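Local coordinates for packaging enzyme P4 (Pseudomonas phage phi13, PDB 4BLP), which probably hydrolyses NTPs as a hexameric, RecA-like helicase that drives RNA into the viral procapsid during genome packaging, at residues S64-A69 with N243-E248; E104-V109 with M196-L201; P129-S134 with N143-L148; H137-R142 with S160-A165; F220-A225 with S232-A237. One frame throughout, in Å; residues are numbered along the deposited sequence. Where two conformers were deposited one is given.

Contact 1 (S64-A69 with N243-E248); sequences SEILFA and NNICAE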
# COMPACT_ATOMS: atom_id res chain seq x y z
N SER D 64 27.23 -25.75 -4.43
CA SER D 64 27.35 -24.98 -5.68
C SER D 64 26.39 -23.77 -5.77
O SER D 64 26.54 -22.94 -6.67
CB SER D 64 27.09 -25.89 -6.88
OG SER D 64 25.81 -26.50 -6.77
N GLU D 65 25.37 -23.71 -4.88
CA GLU D 65 24.34 -22.65 -5.00
C GLU D 65 24.60 -21.43 -4.13
O GLU D 65 24.92 -21.57 -2.96
CB GLU D 65 22.96 -23.21 -4.61
CG GLU D 65 22.42 -24.25 -5.60
CD GLU D 65 21.13 -24.94 -5.19
OE1 GLU D 65 20.93 -25.21 -3.98
OE2 GLU D 65 20.33 -25.27 -6.10
N ILE D 66 24.43 -20.24 -4.70
CA ILE D 66 24.53 -19.00 -3.92
C ILE D 66 23.16 -18.32 -4.01
O ILE D 66 22.76 -17.92 -5.10
CB ILE D 66 25.64 -18.03 -4.37
CG1 ILE D 66 27.03 -18.71 -4.36
CG2 ILE D 66 25.64 -16.75 -3.46
CD1 ILE D 66 28.08 -17.89 -5.16
N LEU D 67 22.49 -18.16 -2.88
CA LEU D 67 21.21 -17.46 -2.82
C LEU D 67 21.47 -15.97 -2.61
O LEU D 67 22.27 -15.60 -1.74
CB LEU D 67 20.38 -18.01 -1.64
CG LEU D 67 19.02 -17.34 -1.38
CD1 LEU D 67 18.01 -17.67 -2.53
CD2 LEU D 67 18.46 -17.81 -0.01
N PHE D 68 20.79 -15.11 -3.37
CA PHE D 68 20.88 -13.66 -3.20
C PHE D 68 19.55 -13.06 -3.61
O PHE D 68 18.59 -13.79 -3.90
CB PHE D 68 22.07 -13.07 -3.98
CG PHE D 68 22.03 -13.21 -5.50
CD1 PHE D 68 22.31 -14.43 -6.12
CD2 PHE D 68 21.80 -12.10 -6.31
CE1 PHE D 68 22.34 -14.55 -7.52
CE2 PHE D 68 21.85 -12.21 -7.70
CZ PHE D 68 22.08 -13.44 -8.30
N ALA D 69 19.46 -11.73 -3.61
CA ALA D 69 18.19 -11.11 -3.97
C ALA D 69 18.41 -9.80 -4.66
O ALA D 69 19.38 -9.10 -4.36
CB ALA D 69 17.35 -10.89 -2.69
N ASN D 243 27.04 -6.76 -7.99
CA ASN D 243 28.49 -6.55 -7.94
C ASN D 243 29.24 -7.70 -7.22
O ASN D 243 30.26 -8.21 -7.71
CB ASN D 243 28.79 -5.24 -7.18
CG ASN D 243 30.26 -4.93 -7.21
OD1 ASN D 243 30.75 -4.37 -8.19
ND2 ASN D 243 30.99 -5.30 -6.13
N ASN D 244 28.73 -8.09 -6.05
CA ASN D 244 29.43 -9.04 -5.22
C ASN D 244 29.28 -10.46 -5.76
O ASN D 244 30.16 -11.29 -5.51
CB ASN D 244 28.99 -8.90 -3.77
CG ASN D 244 29.54 -7.63 -3.12
OD1 ASN D 244 30.30 -6.87 -3.75
ND2 ASN D 244 29.19 -7.37 -1.85
N ILE D 245 28.22 -10.76 -6.48
CA ILE D 245 28.11 -12.09 -7.14
C ILE D 245 29.21 -12.14 -8.22
O ILE D 245 29.94 -13.13 -8.32
CB ILE D 245 26.69 -12.31 -7.77
CG1 ILE D 245 25.67 -12.59 -6.65
CG2 ILE D 245 26.72 -13.40 -8.88
CD1 ILE D 245 25.88 -13.97 -5.89
N CYS D 246 29.35 -11.06 -9.00
CA CYS D 246 30.43 -11.02 -10.02
C CYS D 246 31.82 -11.17 -9.36
O CYS D 246 32.68 -11.91 -9.86
CB CYS D 246 30.37 -9.72 -10.82
SG CYS D 246 28.92 -9.56 -11.87
N ALA D 247 32.04 -10.46 -8.24
CA ALA D 247 33.32 -10.52 -7.53
C ALA D 247 33.58 -11.96 -7.06
O ALA D 247 34.70 -12.45 -7.21
CB ALA D 247 33.33 -9.55 -6.34
N GLU D 248 32.56 -12.62 -6.47
CA GLU D 248 32.71 -14.01 -6.00
C GLU D 248 33.11 -14.95 -7.16
O GLU D 248 33.89 -15.89 -6.97
CB GLU D 248 31.38 -14.47 -5.35
CG GLU D 248 31.36 -15.94 -4.96
CD GLU D 248 32.38 -16.36 -3.91
OE1 GLU D 248 32.89 -15.49 -3.17
OE2 GLU D 248 32.64 -17.57 -3.80

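Contact 2 (E104-V109 with M196-L201); sequences ELIRAV and MLAVAL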
# COMPACT_ATOMS: atom_id res chain seq x y z
N GLU D 104 17.73 -24.05 -22.84
CA GLU D 104 17.12 -24.77 -21.70
C GLU D 104 18.10 -24.99 -20.57
O GLU D 104 17.74 -24.70 -19.43
CB GLU D 104 16.51 -26.13 -22.10
CG GLU D 104 15.26 -25.99 -22.93
CD GLU D 104 14.11 -25.26 -22.25
OE1 GLU D 104 13.86 -25.50 -21.05
OE2 GLU D 104 13.51 -24.40 -22.92
N LEU D 105 19.35 -25.49 -20.84
CA LEU D 105 20.34 -25.68 -19.78
C LEU D 105 20.71 -24.39 -19.12
O LEU D 105 21.05 -24.37 -17.94
CB LEU D 105 21.67 -26.31 -20.34
CG LEU D 105 21.68 -27.70 -20.87
CD1 LEU D 105 23.08 -28.07 -21.30
CD2 LEU D 105 21.15 -28.72 -19.84
N ILE D 106 20.73 -23.29 -19.91
CA ILE D 106 21.16 -22.00 -19.34
C ILE D 106 20.22 -21.55 -18.19
O ILE D 106 20.66 -20.80 -17.31
CB ILE D 106 21.26 -20.97 -20.49
CG1 ILE D 106 22.53 -21.32 -21.35
CG2 ILE D 106 21.32 -19.50 -19.99
CD1 ILE D 106 22.53 -20.65 -22.80
N ARG D 107 18.99 -22.06 -18.13
CA ARG D 107 18.08 -21.73 -17.00
C ARG D 107 18.68 -22.20 -15.66
O ARG D 107 18.32 -21.68 -14.62
CB ARG D 107 16.73 -22.42 -17.21
CG ARG D 107 15.99 -21.97 -18.49
CD ARG D 107 14.77 -22.88 -18.69
NE ARG D 107 14.16 -22.72 -20.01
CZ ARG D 107 13.26 -21.80 -20.31
NH1 ARG D 107 12.84 -20.94 -19.39
NH2 ARG D 107 12.77 -21.72 -21.54
N ALA D 108 19.57 -23.24 -15.71
CA ALA D 108 20.21 -23.78 -14.50
C ALA D 108 21.27 -22.85 -13.89
O ALA D 108 21.66 -23.03 -12.72
CB ALA D 108 20.86 -25.11 -14.84
N VAL D 109 21.79 -21.91 -14.69
CA VAL D 109 22.91 -21.06 -14.27
C VAL D 109 22.42 -19.98 -13.28
O VAL D 109 23.07 -19.75 -12.28
CB VAL D 109 23.64 -20.41 -15.48
CG1 VAL D 109 24.78 -19.47 -15.00
CG2 VAL D 109 24.20 -21.49 -16.42
N MET D 196 19.34 -12.62 -18.66
CA MET D 196 20.36 -11.57 -18.80
C MET D 196 21.58 -11.90 -17.92
O MET D 196 22.69 -11.90 -18.44
CB MET D 196 19.76 -10.21 -18.38
CG MET D 196 20.74 -9.02 -18.55
SD MET D 196 21.98 -8.89 -17.21
CE MET D 196 20.87 -8.46 -15.83
N LEU D 197 21.37 -12.22 -16.64
CA LEU D 197 22.49 -12.49 -15.74
C LEU D 197 23.24 -13.76 -16.12
O LEU D 197 24.46 -13.76 -16.07
CB LEU D 197 22.04 -12.58 -14.28
CG LEU D 197 23.17 -12.54 -13.24
CD1 LEU D 197 24.15 -11.33 -13.40
CD2 LEU D 197 22.60 -12.54 -11.85
N ALA D 198 22.53 -14.84 -16.45
CA ALA D 198 23.19 -16.10 -16.81
C ALA D 198 24.05 -15.90 -18.05
O ALA D 198 25.22 -16.32 -18.07
CB ALA D 198 22.13 -17.19 -17.04
N VAL D 199 23.49 -15.25 -19.09
CA VAL D 199 24.22 -15.03 -20.35
C VAL D 199 25.46 -14.15 -20.07
O VAL D 199 26.55 -14.45 -20.56
CB VAL D 199 23.30 -14.41 -21.44
CG1 VAL D 199 24.08 -13.92 -22.65
CG2 VAL D 199 22.28 -15.46 -21.88
N ALA D 200 25.29 -13.09 -19.27
CA ALA D 200 26.41 -12.21 -18.90
C ALA D 200 27.51 -12.98 -18.17
O ALA D 200 28.70 -12.84 -18.51
CB ALA D 200 25.91 -11.06 -18.02
N LEU D 201 27.13 -13.76 -17.14
CA LEU D 201 28.12 -14.53 -16.37
C LEU D 201 28.81 -15.57 -17.24
O LEU D 201 30.02 -15.79 -17.09
CB LEU D 201 27.46 -15.21 -15.16
CG LEU D 201 26.93 -14.19 -14.11
CD1 LEU D 201 26.20 -14.93 -12.97
CD2 LEU D 201 28.14 -13.36 -13.53

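Contact 3 (P129-S134 with N143-L148); sequences PVASLS and NHLSGL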
# COMPACT_ATOMS: atom_id res chain seq x y z
N PRO D 129 31.03 -9.59 0.55
CA PRO D 129 32.02 -8.84 -0.25
C PRO D 129 33.33 -9.64 -0.33
O PRO D 129 33.82 -10.13 0.70
CB PRO D 129 32.23 -7.54 0.54
CG PRO D 129 31.19 -7.51 1.61
CD PRO D 129 30.70 -8.91 1.83
N VAL D 130 33.91 -9.73 -1.52
CA VAL D 130 35.22 -10.42 -1.70
C VAL D 130 36.05 -9.63 -2.74
O VAL D 130 35.48 -8.95 -3.58
CB VAL D 130 35.09 -11.92 -2.14
CG1 VAL D 130 34.29 -12.76 -1.13
CG2 VAL D 130 34.49 -12.06 -3.53
N ALA D 131 37.36 -9.78 -2.70
CA ALA D 131 38.24 -9.20 -3.72
C ALA D 131 39.48 -10.03 -3.78
O ALA D 131 39.88 -10.62 -2.76
CB ALA D 131 38.60 -7.75 -3.42
N SER D 132 40.09 -10.11 -4.96
CA SER D 132 41.33 -10.86 -5.11
C SER D 132 42.21 -10.20 -6.13
O SER D 132 41.73 -9.81 -7.19
CB SER D 132 41.05 -12.31 -5.51
OG SER D 132 42.24 -13.05 -5.70
N LEU D 133 43.51 -10.12 -5.82
CA LEU D 133 44.50 -9.59 -6.77
C LEU D 133 44.66 -10.58 -7.92
O LEU D 133 45.21 -10.22 -8.95
CB LEU D 133 45.85 -9.36 -6.07
CG LEU D 133 45.99 -8.16 -5.14
CD1 LEU D 133 47.34 -8.15 -4.47
CD2 LEU D 133 45.76 -6.86 -5.88
N SER D 134 44.18 -11.82 -7.72
CA SER D 134 44.29 -12.90 -8.70
C SER D 134 43.12 -12.89 -9.70
O SER D 134 43.13 -13.69 -10.64
CB SER D 134 44.42 -14.26 -8.01
OG SER D 134 43.25 -15.05 -8.11
N ASN D 143 43.89 -3.27 -14.07
CA ASN D 143 43.63 -4.12 -12.91
C ASN D 143 42.33 -3.76 -12.20
O ASN D 143 42.30 -3.68 -10.98
CB ASN D 143 44.82 -4.00 -11.95
CG ASN D 143 45.07 -2.59 -11.44
OD1 ASN D 143 44.61 -1.59 -12.02
ND2 ASN D 143 45.72 -2.51 -10.30
N HIS D 144 41.24 -3.67 -12.98
CA HIS D 144 39.90 -3.41 -12.42
C HIS D 144 39.52 -4.61 -11.54
O HIS D 144 39.71 -5.75 -11.98
CB HIS D 144 38.92 -3.23 -13.59
CG HIS D 144 37.60 -2.59 -13.26
ND1 HIS D 144 36.77 -3.11 -12.28
CD2 HIS D 144 37.01 -1.51 -13.82
CE1 HIS D 144 35.69 -2.33 -12.26
NE2 HIS D 144 35.79 -1.34 -13.16
N LEU D 145 39.01 -4.38 -10.31
CA LEU D 145 38.58 -5.56 -9.52
C LEU D 145 37.39 -6.24 -10.19
O LEU D 145 36.63 -5.60 -10.93
CB LEU D 145 38.16 -5.15 -8.09
CG LEU D 145 39.32 -4.76 -7.15
CD1 LEU D 145 38.75 -4.33 -5.79
CD2 LEU D 145 40.33 -5.91 -6.96
N SER D 146 37.20 -7.53 -9.88
CA SER D 146 36.00 -8.23 -10.30
C SER D 146 34.80 -7.55 -9.63
O SER D 146 34.91 -7.03 -8.51
CB SER D 146 36.06 -9.70 -9.90
OG SER D 146 37.13 -10.35 -10.56
N GLY D 147 33.68 -7.54 -10.32
CA GLY D 147 32.46 -6.89 -9.85
C GLY D 147 31.66 -6.39 -11.03
O GLY D 147 31.69 -6.98 -12.11
N LEU D 148 30.96 -5.28 -10.82
CA LEU D 148 30.13 -4.63 -11.81
C LEU D 148 30.65 -3.25 -12.05
O LEU D 148 30.95 -2.55 -11.07
CB LEU D 148 28.69 -4.60 -11.25
CG LEU D 148 27.62 -3.86 -12.05
CD1 LEU D 148 27.41 -4.53 -13.46
CD2 LEU D 148 26.28 -3.83 -11.27
O HOH W 1 36.36 -7.82 -6.10
O HOH W 2 38.69 -9.17 -7.62

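Contact 4 (H137-R142 with S160-A165); sequences HNWQVR and SKWLNA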
# COMPACT_ATOMS: atom_id res chain seq x y z
N HIS D 137 40.91 -7.28 -14.01
CA HIS D 137 40.44 -7.20 -15.40
C HIS D 137 40.90 -5.97 -16.11
O HIS D 137 40.99 -4.91 -15.50
CB HIS D 137 38.89 -7.22 -15.38
CG HIS D 137 38.34 -8.48 -14.78
ND1 HIS D 137 38.07 -8.58 -13.41
CD2 HIS D 137 38.17 -9.69 -15.35
CE1 HIS D 137 37.65 -9.83 -13.23
NE2 HIS D 137 37.73 -10.54 -14.35
N ASN D 138 41.10 -6.09 -17.43
CA ASN D 138 41.54 -4.97 -18.25
C ASN D 138 40.33 -4.26 -18.81
O ASN D 138 39.78 -4.65 -19.84
CB ASN D 138 42.50 -5.46 -19.38
CG ASN D 138 43.24 -4.35 -20.08
OD1 ASN D 138 42.97 -3.16 -19.90
ND2 ASN D 138 44.19 -4.71 -20.93
N TRP D 139 39.83 -3.28 -18.05
CA TRP D 139 38.68 -2.47 -18.45
C TRP D 139 38.92 -1.09 -17.90
O TRP D 139 38.84 -0.92 -16.68
CB TRP D 139 37.34 -3.03 -17.93
CG TRP D 139 36.17 -2.09 -18.14
CD1 TRP D 139 35.48 -1.41 -17.19
CD2 TRP D 139 35.56 -1.75 -19.40
NE1 TRP D 139 34.51 -0.63 -17.77
CE2 TRP D 139 34.53 -0.83 -19.12
CE3 TRP D 139 35.82 -2.11 -20.74
CZ2 TRP D 139 33.73 -0.28 -20.14
CZ3 TRP D 139 34.98 -1.62 -21.74
CH2 TRP D 139 33.96 -0.70 -21.43
N GLN D 140 39.25 -0.12 -18.82
CA GLN D 140 39.55 1.29 -18.48
C GLN D 140 40.90 1.40 -17.79
O GLN D 140 41.66 2.30 -18.13
CB GLN D 140 38.42 1.94 -17.64
CG GLN D 140 37.03 1.83 -18.29
CD GLN D 140 37.00 2.52 -19.63
OE1 GLN D 140 37.16 3.74 -19.73
NE2 GLN D 140 36.80 1.75 -20.71
N VAL D 141 41.20 0.51 -16.83
CA VAL D 141 42.50 0.36 -16.15
C VAL D 141 42.88 -1.10 -16.30
O VAL D 141 41.99 -1.93 -16.49
CB VAL D 141 42.53 0.84 -14.68
CG1 VAL D 141 42.24 2.33 -14.59
CG2 VAL D 141 41.58 0.02 -13.79
N ARG D 142 44.18 -1.44 -16.17
CA ARG D 142 44.63 -2.81 -16.37
C ARG D 142 44.21 -3.78 -15.27
O ARG D 142 44.17 -4.99 -15.52
CB ARG D 142 46.17 -2.84 -16.48
CG ARG D 142 46.67 -2.22 -17.78
CD ARG D 142 48.16 -2.34 -17.92
NE ARG D 142 48.59 -1.66 -19.14
CZ ARG D 142 49.86 -1.36 -19.41
NH1 ARG D 142 50.82 -1.68 -18.55
NH2 ARG D 142 50.17 -0.74 -20.54
N SER D 160 25.41 4.12 -25.04
CA SER D 160 25.62 3.07 -26.06
C SER D 160 26.76 3.41 -27.00
O SER D 160 27.55 2.53 -27.33
CB SER D 160 24.35 2.86 -26.88
OG SER D 160 23.34 2.35 -26.03
N LYS D 161 26.84 4.68 -27.44
CA LYS D 161 27.86 5.15 -28.37
C LYS D 161 29.23 5.08 -27.71
O LYS D 161 30.20 4.64 -28.34
CB LYS D 161 27.56 6.58 -28.84
CG LYS D 161 28.46 7.06 -29.97
CD LYS D 161 28.07 8.44 -30.47
CE LYS D 161 29.15 9.04 -31.34
NZ LYS D 161 28.94 10.49 -31.57
N TRP D 162 29.34 5.55 -26.45
CA TRP D 162 30.63 5.50 -25.74
C TRP D 162 31.03 4.02 -25.54
O TRP D 162 32.19 3.67 -25.74
CB TRP D 162 30.55 6.22 -24.40
CG TRP D 162 31.87 6.17 -23.67
CD1 TRP D 162 32.96 6.95 -23.91
CD2 TRP D 162 32.25 5.24 -22.64
NE1 TRP D 162 34.00 6.57 -23.08
CE2 TRP D 162 33.58 5.54 -22.27
CE3 TRP D 162 31.57 4.20 -21.95
CZ2 TRP D 162 34.28 4.81 -21.29
CZ3 TRP D 162 32.26 3.50 -20.96
CH2 TRP D 162 33.59 3.80 -20.64
N LEU D 163 30.08 3.16 -25.15
CA LEU D 163 30.34 1.73 -24.91
C LEU D 163 30.85 1.04 -26.16
O LEU D 163 31.85 0.33 -26.09
CB LEU D 163 29.10 1.00 -24.35
CG LEU D 163 28.87 1.20 -22.85
CD1 LEU D 163 27.45 0.80 -22.45
CD2 LEU D 163 29.87 0.41 -22.03
N ASN D 164 30.22 1.31 -27.31
CA ASN D 164 30.61 0.72 -28.59
C ASN D 164 32.02 1.14 -28.97
O ASN D 164 32.75 0.35 -29.57
CB ASN D 164 29.62 1.08 -29.69
CG ASN D 164 28.32 0.32 -29.57
OD1 ASN D 164 28.28 -0.81 -29.05
ND2 ASN D 164 27.23 0.92 -30.05
N ALA D 165 32.42 2.36 -28.57
CA ALA D 165 33.76 2.91 -28.83
C ALA D 165 34.82 2.26 -27.94
O ALA D 165 36.00 2.42 -28.23
CB ALA D 165 33.76 4.42 -28.63

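Contact 5 (F220-A225 with S232-A237); sequences FGITGA and SVALYA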
# COMPACT_ATOMS: atom_id res chain seq x y z
N PHE D 220 13.56 0.33 -13.52
CA PHE D 220 12.11 0.40 -13.53
C PHE D 220 11.45 -0.58 -12.55
O PHE D 220 10.42 -0.26 -11.97
CB PHE D 220 11.57 0.12 -14.95
CG PHE D 220 11.97 1.11 -16.03
CD1 PHE D 220 12.46 2.37 -15.71
CD2 PHE D 220 11.85 0.78 -17.38
CE1 PHE D 220 12.82 3.28 -16.72
CE2 PHE D 220 12.20 1.69 -18.38
CZ PHE D 220 12.64 2.94 -18.05
N GLY D 221 12.03 -1.74 -12.37
CA GLY D 221 11.41 -2.81 -11.61
C GLY D 221 11.76 -2.97 -10.16
O GLY D 221 11.01 -3.62 -9.44
N ILE D 222 12.91 -2.44 -9.71
CA ILE D 222 13.36 -2.56 -8.32
C ILE D 222 12.89 -1.29 -7.61
O ILE D 222 13.58 -0.27 -7.64
CB ILE D 222 14.90 -2.77 -8.19
CG1 ILE D 222 15.39 -4.02 -8.94
CG2 ILE D 222 15.34 -2.85 -6.71
CD1 ILE D 222 14.63 -5.36 -8.63
N THR D 223 11.73 -1.40 -6.95
CA THR D 223 11.04 -0.28 -6.31
C THR D 223 11.04 -0.33 -4.78
O THR D 223 11.51 -1.27 -4.17
CB THR D 223 9.57 -0.29 -6.79
OG1 THR D 223 9.01 -1.60 -6.51
CG2 THR D 223 9.44 0.07 -8.26
N GLY D 224 10.53 0.73 -4.18
CA GLY D 224 10.42 0.80 -2.73
C GLY D 224 10.77 2.17 -2.23
O GLY D 224 10.85 3.12 -3.03
N ALA D 225 10.97 2.27 -0.91
CA ALA D 225 11.33 3.52 -0.25
C ALA D 225 12.44 4.22 -0.99
O ALA D 225 13.42 3.58 -1.39
CB ALA D 225 11.75 3.25 1.19
N SER D 232 14.87 4.63 -5.61
CA SER D 232 14.65 3.59 -4.62
C SER D 232 15.97 3.07 -4.07
O SER D 232 16.83 2.67 -4.84
CB SER D 232 13.88 2.43 -5.23
OG SER D 232 12.58 2.89 -5.59
N VAL D 233 16.12 3.05 -2.75
CA VAL D 233 17.39 2.57 -2.16
C VAL D 233 17.60 1.11 -2.44
O VAL D 233 18.76 0.67 -2.45
CB VAL D 233 17.54 2.89 -0.64
CG1 VAL D 233 17.60 4.39 -0.44
CG2 VAL D 233 16.42 2.26 0.18
N ALA D 234 16.52 0.34 -2.71
CA ALA D 234 16.66 -1.06 -3.07
C ALA D 234 17.48 -1.22 -4.37
O ALA D 234 18.08 -2.28 -4.57
CB ALA D 234 15.29 -1.71 -3.23
N LEU D 235 17.55 -0.18 -5.22
CA LEU D 235 18.34 -0.26 -6.44
C LEU D 235 19.82 -0.33 -6.05
O LEU D 235 20.56 -1.07 -6.67
CB LEU D 235 18.10 0.96 -7.34
CG LEU D 235 18.89 0.98 -8.66
CD1 LEU D 235 18.59 -0.25 -9.57
CD2 LEU D 235 18.66 2.32 -9.41
N TYR D 236 20.23 0.47 -5.06
CA TYR D 236 21.65 0.47 -4.65
C TYR D 236 22.00 -0.86 -4.04
O TYR D 236 23.08 -1.38 -4.34
CB TYR D 236 21.92 1.57 -3.63
CG TYR D 236 21.48 2.94 -4.08
CD1 TYR D 236 21.83 3.44 -5.33
CD2 TYR D 236 20.75 3.77 -3.22
CE1 TYR D 236 21.46 4.73 -5.72
CE2 TYR D 236 20.37 5.05 -3.60
CZ TYR D 236 20.71 5.52 -4.86
OH TYR D 236 20.37 6.81 -5.18
N ALA D 237 21.11 -1.43 -3.18
CA ALA D 237 21.39 -2.75 -2.58
C ALA D 237 21.47 -3.80 -3.71
O ALA D 237 22.30 -4.71 -3.64
CB ALA D 237 20.26 -3.11 -1.60
O HOH W 3 13.81 0.93 -1.71

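Contact 1 (S64-A69 with N243-E248)
I245 lays its side chain across the ring of F68, joining strand 65-70 of the small antiparallel sheet to the end of helix 233-248. The main interaction is CH-pi: I245 CG1 stands 3.7 Å from the F68 ring centroid, only 4° off the ring normal, and so lies over the middle of one face. The ring is brought under it by a chi1 of 63°, which places CG between the backbone N and the carbonyl carbon. The remaining contacts are apolar. I245 CD1 reaches past the centre of the ring to its rim, 3.6 Å from F68 CD1, and also meets I66 CG2 at 3.7 Å, the two isoleucines sliding past each other in opposite directions. I66 CD1 touches the aliphatic CG of E248 at 3.8 Å, so this glutamate contributes its methylene at the border of the patch. Strand and helix run nearly antiparallel, with 160° between their directions and axes 10.5 Å apart. V127, in a loop, touches both F68 and I245. I66 and F68 pair through their backbones with V77 and L75 of strand 73-78, and N244 hydrogen-bonds to E176 and G178 of a second subunit.

Contact 2 (E104-V109 with M196-L201)
A198 turns its methyl group toward both I106 and V109, where helix 193-205 of the RecA-like P-loop NTPase domain packs against the short helix 103-106 and the helical-angled residues after it. The contact is buried and purely apolar. I106 reaches A198 with its short branch: CG2 lies anti to the backbone N and comes within 3.8 Å of A198 CB, while CG1 (chi1 -73°) takes the place beside the backbone N. V109 adopts chi1 178°, which sets CG1 anti to the backbone N and brings it 4.0 Å from A198 CB. The backbones approach closely here, with the CA atoms of V109 and A198 5.6 Å apart. Around this point W98 and F99 of helix 95-101 pack on I106, L82 and L85 of helix 79-91 on V109, and V110 on A198. R107 points away from helix 193-205 and forms a salt bridge with E104. Its NH2 meets E104 OE2 at 3.1 Å, on the syn side but 34° out of the carboxylate plane, whereas the accompanying bond from NE to E104 OE1 is weak. At the contact itself, V109 CB stands 3.9 Å from A198 CB.

Contact 3 (P129-S134 with N143-L148)
An extended loop, 129-134, runs beside L145 and S146, between strand 144-145 and strand 147-152, the latter leading into the probable P-loop of this RecA-like domain; water bridges and a small apolar touch join the two. L145 provides the touch. Its two methyls divide the work: CD1 meets A131 CB at 4.2 Å, and CD2 lies at the same distance from the carbonyl oxygen of S132. With CG anti to the carbonyl carbon (chi1 -73°), the end of the leucine comes nearer the loop than its first bond would suggest. Water joins like groups that could not bond each other directly. One molecule lies 2.9 Å from both V130 O and S146 O, placed to donate to either, though other acceptors compete for its protons; another accepts from S132 N at 3.1 Å and from S146 N at 3.2 Å. Each segment also has bonds of its own. S132 OG accepts from S134 N in an ST turn, and H144 ND1 donates to a lone pair of L145 O at 2.8 Å, in the carbonyl plane. V130 packs on A247 and E248 of helix 233-248, L145 on V136 and on R294 of strand 287-295, and A131 on E179 of a second subunit.

Contact 4 (H137-R142 with S160-A165)
W162 receives the amide of Q140 at the outer rim of its six-membered ring. Q140 OE1 lies in the ring plane, at the edge, 3.4 Å from W162 CZ2, and the amide is turned 62° against the indole. The glutamine gets there by a bend at chi2 (-61°), which folds its chain so that NE2 also lies over one face of W139, 3.6 Å above the plane and offset toward the rim. Its polar end is held by partners beyond the two segments: Q291 NE2 hydrogen-bonds to OE1, and NE2 donates to Q166 OE1, just along the chain from W162. These bonds fix the rotation of the amide. The helix, 159-164, follows the loop whose sequence matches a Walker A motif, probably the P-loop of this NTPase, so the contact packs the turn 137-142 on the far end of the P-loop helix. W139 completes it with apolar contacts. Both tryptophans place CG anti to the backbone N, W139 with chi1 171°, so the indoles reach out from their backbones and meet near their ends, W139 CZ2 standing 4.1 Å from W162 CH2. W139 CH2 also comes within 4.3 Å of L163 CD2. Around them, V254 of strand 252-257 touches W139 and L163, V151 of strand 147-152 touches W162 and L163, and H149 meets W139 edge-to-face.

Contact 5 (F220-A225 with S232-A237)
I222 packs on A234 at the start of helix 233-248, where the loop leaving helix 216-221 runs alongside the first turn of a long helix of the RecA-like domain. I222 is the first residue past its helix to leave helical backbone angles. Its first bond points toward the other segment, but only the short branch follows: CG2, anti to the backbone N, comes 3.7 Å from A234 CB and rests 3.5 Å from A234 O, while the longer branch leads away. A234 aims its methyl back at this branch, and its CB comes within 3.9 Å of T223 O. S232 also turns toward the loop. With chi1 -65°, OG stands beside its own backbone N and 3.1 Å from G224 O, while its CB lies 3.6 Å from I222 O. G224 takes backbone angles (phi 140°, psi -167°) that suit its lack of a side chain. Beyond it, A225 O meets the helix start: V233 N donates to it in the carbonyl plane, nearly straight. At the same end, T223 of a neighbouring subunit packs on A225 and F220 of that subunit on V233, so the turn lies at a subunit interface. A water reinforces the junction, donating to A225 O at 2.7 Å and accepting from A234 N at 2.9 Å.

How the contacts relate
Helix 233-248 links two ends of this arrangement: contact 5 holds its first turn and contact 1 its last, their centres about 19 Å apart. Contact 1 closes the widest loop of the five and the other four are nested inside it. Contact 2 touches contact 1 where L197 packs on F68, with centres about 14 Å apart, and contact 3 touches contact 1 through a probable hydrogen bond from L148 N to N243 OD1. Contacts 3 and 4 interlace along the chain and meet at the paired strands 136-137 and 144-145. These two lie by strand 147-152 of the central sheet and the probable P-loop helix, contacts 1 and 2 join the small antiparallel sheet and helix 193-205, and contacts 1, 3 and 5 also reach neighbouring subunits of the hexamer.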